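Local atomic coordinates of chorismate synthase (Campylobacter jejuni, PDB entry 1SQ1), a protein that probably catalyses, with reduced FMN as cofactor, the elimination of phosphate from 5-enolpyruvylshikimate-3-phosphate to give chorismate, the branch-point precursor of the aromatic amino acids. Residues Cys23-Phe34 and Gly71-Ile80. Numbering follows the deposited sequence.
With SO4 (sulfate ion), chain C.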
loop_
_atom_site.group_PDB
_atom_site.type_symbol
_atom_site.label_atom_id
_atom_site.label_comp_id
_atom_site.label_asym_id
_atom_site.label_seq_id
_atom_site.Cartn_x
_atom_site.Cartn_y
_atom_site.Cartn_z
ATOM N N CYS A 23 -13.903 10.768 10.533
ATOM C CA CYS A 23 -12.594 10.220 10.217
ATOM C C CYS A 23 -12.357 8.911 10.961
ATOM O O CYS A 23 -13.088 8.571 11.894
ATOM C CB CYS A 23 -11.482 11.226 10.536
ATOM S SG CYS A 23 -10.937 11.348 12.242
ATOM N N ILE A 24 -11.356 8.162 10.513
ATOM C CA ILE A 24 -11.003 6.886 11.124
ATOM C C ILE A 24 -9.489 6.871 11.261
ATOM O O ILE A 24 -8.775 7.113 10.292
ATOM C CB ILE A 24 -11.439 5.685 10.227
ATOM C CG1 ILE A 24 -12.932 5.759 9.922
ATOM C CG2 ILE A 24 -11.170 4.368 10.931
ATOM C CD1 ILE A 24 -13.810 5.685 11.154
ATOM N N ILE A 25 -8.988 6.632 12.464
ATOM C CA ILE A 25 -7.550 6.563 12.641
ATOM C C ILE A 25 -7.246 5.120 13.006
ATOM O O ILE A 25 -7.652 4.625 14.059
ATOM C CB ILE A 25 -7.039 7.479 13.761
ATOM C CG1 ILE A 25 -7.380 8.939 13.459
ATOM C CG2 ILE A 25 -5.543 7.312 13.899
ATOM C CD1 ILE A 25 -8.719 9.410 14.026
ATOM N N ASP A 26 -6.543 4.435 12.121
ATOM C CA ASP A 26 -6.203 3.046 12.347
ATOM C C ASP A 26 -4.692 2.979 12.501
ATOM O O ASP A 26 -3.970 3.719 11.840
ATOM C CB ASP A 26 -6.693 2.214 11.150
ATOM C CG ASP A 26 -6.511 0.718 11.341
ATOM O OD1 ASP A 26 -7.052 0.142 12.312
ATOM O OD2 ASP A 26 -5.822 0.105 10.506
ATOM N N GLY A 27 -4.219 2.124 13.400
ATOM C CA GLY A 27 -2.789 1.986 13.590
ATOM C C GLY A 27 -2.276 2.531 14.903
ATOM O O GLY A 27 -1.104 2.343 15.234
HETATM N N MSE A 28 -3.143 3.210 15.644
HETATM C CA MSE A 28 -2.759 3.774 16.933
HETATM C C MSE A 28 -2.477 2.667 17.931
HETATM O O MSE A 28 -3.256 1.726 18.069
HETATM C CB MSE A 28 -3.858 4.690 17.469
HETATM C CG MSE A 28 -3.841 6.082 16.850
HETATM SE SE MSE A 28 -2.651 7.315 17.766
HETATM C CE MSE A 28 -0.952 6.869 16.952
ATOM N N PRO A 29 -1.338 2.754 18.634
ATOM C CA PRO A 29 -1.013 1.712 19.612
ATOM C C PRO A 29 -1.978 1.743 20.793
ATOM O O PRO A 29 -2.546 2.786 21.111
ATOM C CB PRO A 29 0.432 2.031 19.998
ATOM C CG PRO A 29 0.543 3.493 19.769
ATOM C CD PRO A 29 -0.249 3.737 18.515
ATOM N N ALA A 30 -2.195 0.598 21.428
ATOM C CA ALA A 30 -3.112 0.550 22.560
ATOM C C ALA A 30 -2.451 1.167 23.789
ATOM O O ALA A 30 -1.226 1.334 23.853
ATOM C CB ALA A 30 -3.522 -0.877 22.838
ATOM N N GLY A 31 -3.278 1.531 24.754
ATOM C CA GLY A 31 -2.756 2.126 25.963
ATOM C C GLY A 31 -2.219 3.527 25.776
ATOM O O GLY A 31 -1.028 3.772 25.966
ATOM N N VAL A 32 -3.093 4.446 25.375
ATOM C CA VAL A 32 -2.707 5.843 25.200
ATOM C C VAL A 32 -3.793 6.702 25.838
ATOM O O VAL A 32 -4.988 6.561 25.537
ATOM C CB VAL A 32 -2.522 6.249 23.702
ATOM C CG1 VAL A 32 -2.296 7.756 23.602
ATOM C CG2 VAL A 32 -1.299 5.540 23.107
ATOM N N LYS A 33 -3.361 7.570 26.747
ATOM C CA LYS A 33 -4.271 8.444 27.462
ATOM C C LYS A 33 -5.025 9.268 26.420
ATOM O O LYS A 33 -4.455 10.127 25.754
ATOM C CB LYS A 33 -3.468 9.338 28.420
ATOM C CG LYS A 33 -4.308 10.099 29.443
ATOM C CD LYS A 33 -4.841 11.403 28.856
ATOM C CE LYS A 33 -6.129 11.891 29.553
ATOM N NZ LYS A 33 -6.569 13.251 29.044
ATOM N N PHE A 34 -6.311 8.986 26.259
ATOM C CA PHE A 34 -7.103 9.708 25.281
ATOM C C PHE A 34 -7.723 10.974 25.872
ATOM O O PHE A 34 -8.726 10.920 26.586
ATOM C CB PHE A 34 -8.184 8.787 24.708
ATOM C CG PHE A 34 -8.868 9.341 23.492
ATOM C CD1 PHE A 34 -10.026 10.103 23.613
ATOM C CD2 PHE A 34 -8.346 9.108 22.219
ATOM C CE1 PHE A 34 -10.659 10.622 22.489
ATOM C CE2 PHE A 34 -8.970 9.622 21.085
ATOM C CZ PHE A 34 -10.132 10.381 21.221
ATOM N N GLY A 71 -10.948 5.837 28.933
ATOM C CA GLY A 71 -9.938 6.880 28.799
ATOM C C GLY A 71 -8.660 6.517 28.059
ATOM O O GLY A 71 -7.821 7.385 27.810
ATOM N N TYR A 72 -8.504 5.245 27.708
ATOM C CA TYR A 72 -7.313 4.797 26.996
ATOM C C TYR A 72 -7.614 4.175 25.632
ATOM O O TYR A 72 -8.694 3.623 25.404
ATOM C CB TYR A 72 -6.529 3.809 27.862
ATOM C CG TYR A 72 -5.766 4.474 28.985
ATOM C CD1 TYR A 72 -6.434 5.138 30.013
ATOM C CD2 TYR A 72 -4.372 4.472 28.998
ATOM C CE1 TYR A 72 -5.730 5.790 31.030
ATOM C CE2 TYR A 72 -3.656 5.120 30.008
ATOM C CZ TYR A 72 -4.341 5.778 31.022
ATOM O OH TYR A 72 -3.641 6.419 32.021
ATOM N N THR A 73 -6.656 4.283 24.718
ATOM C CA THR A 73 -6.833 3.724 23.387
ATOM C C THR A 73 -6.732 2.216 23.486
ATOM O O THR A 73 -5.876 1.679 24.186
ATOM C CB THR A 73 -5.766 4.235 22.389
ATOM O OG1 THR A 73 -4.455 3.847 22.826
ATOM C CG2 THR A 73 -5.835 5.751 22.272
ATOM N N THR A 74 -7.619 1.542 22.771
ATOM C CA THR A 74 -7.671 0.095 22.766
ATOM C C THR A 74 -6.667 -0.503 21.791
ATOM O O THR A 74 -6.241 -1.646 21.943
ATOM C CB THR A 74 -9.076 -0.368 22.385
ATOM O OG1 THR A 74 -9.369 0.030 21.039
ATOM C CG2 THR A 74 -10.098 0.276 23.312
ATOM N N GLY A 75 -6.279 0.284 20.794
ATOM C CA GLY A 75 -5.343 -0.199 19.801
ATOM C C GLY A 75 -6.082 -0.527 18.526
ATOM O O GLY A 75 -5.481 -0.946 17.547
ATOM N N HIS A 76 -7.398 -0.340 18.545
ATOM C CA HIS A 76 -8.236 -0.604 17.376
ATOM C C HIS A 76 -8.577 0.725 16.703
ATOM O O HIS A 76 -8.337 1.797 17.277
ATOM C CB HIS A 76 -9.538 -1.318 17.782
ATOM C CG HIS A 76 -9.331 -2.674 18.375
ATOM N ND1 HIS A 76 -10.273 -3.677 18.277
ATOM C CD2 HIS A 76 -8.297 -3.197 19.078
ATOM C CE1 HIS A 76 -9.827 -4.760 18.891
ATOM N NE2 HIS A 76 -8.629 -4.493 19.385
ATOM N N PRO A 77 -9.143 0.672 15.477
ATOM C CA PRO A 77 -9.512 1.887 14.745
ATOM C C PRO A 77 -10.401 2.800 15.580
ATOM O O PRO A 77 -11.409 2.366 16.134
ATOM C CB PRO A 77 -10.211 1.347 13.497
ATOM C CG PRO A 77 -10.650 -0.014 13.904
ATOM C CD PRO A 77 -9.488 -0.520 14.687
ATOM N N ILE A 78 -10.013 4.066 15.661
ATOM C CA ILE A 78 -10.734 5.058 16.444
ATOM C C ILE A 78 -11.697 5.849 15.575
ATOM O O ILE A 78 -11.306 6.828 14.960
ATOM C CB ILE A 78 -9.728 6.023 17.098
ATOM C CG1 ILE A 78 -8.774 5.221 17.977
ATOM C CG2 ILE A 78 -10.445 7.087 17.900
ATOM C CD1 ILE A 78 -7.619 6.007 18.485
ATOM N N ALA A 79 -12.955 5.436 15.514
ATOM C CA ALA A 79 -13.897 6.176 14.685
ATOM C C ALA A 79 -14.359 7.447 15.392
ATOM O O ALA A 79 -14.505 7.477 16.614
ATOM C CB ALA A 79 -15.092 5.305 14.319
ATOM N N ILE A 80 -14.574 8.503 14.613
ATOM C CA ILE A 80 -15.013 9.783 15.155
ATOM C C ILE A 80 -15.945 10.489 14.175
ATOM O O ILE A 80 -15.750 10.434 12.959
ATOM C CB ILE A 80 -13.812 10.715 15.464
ATOM C CG1 ILE A 80 -12.883 10.057 16.500
ATOM C CG2 ILE A 80 -14.325 12.054 15.958
ATOM C CD1 ILE A 80 -11.729 10.935 16.989
HETATM S S SO4 C . -13.386 -0.630 20.813
HETATM O O1 SO4 C . -13.741 0.770 21.159
HETATM O O2 SO4 C . -13.566 -1.483 22.022
HETATM O O3 SO4 C . -14.278 -1.102 19.716
HETATM O O4 SO4 C . -11.964 -0.693 20.370
#
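The Y72 ring carries K33 CA on one face, 4.2 Å from the ring centroid in a CH-pi contact, while the backbone of G31 meets the ring edge. T73 CG2 comes to the edge of the F34 ring, the two side chains crossing at about a right angle; F34 CE2 also reaches I78 CG2. Three hydrogen bonds hold T73, one through its hydroxyl and two through its backbone: OG1, set between its own N and carbonyl carbon (chi1 61°), donates to P29 O (2.8 Å) in the carbonyl plane on a lone pair, T73 N gives to V32 O, and T73 O takes G31 N. F34 N closes on G71 O (2.7 Å). Strands 23-26 and 78-80 run antiparallel at 169°. C23 and I80 exchange both backbone bonds; I78 N binds I25 O (2.9 Å), whereas the return bond is weak. I24 CD1 lies against A79 CB, and I78 CD1 against CB and CG of M28. T74 OG1 accepts from H76 N in an ST turn and donates to O4 (2.8 Å) of a sulfate probably from the crystallisation liquor, also bound by S124 N of the third subunit. The arrangement is an antiparallel strand pair in a five-stranded sheet, with a second, separate antiparallel patch between 31-34 and 71-73.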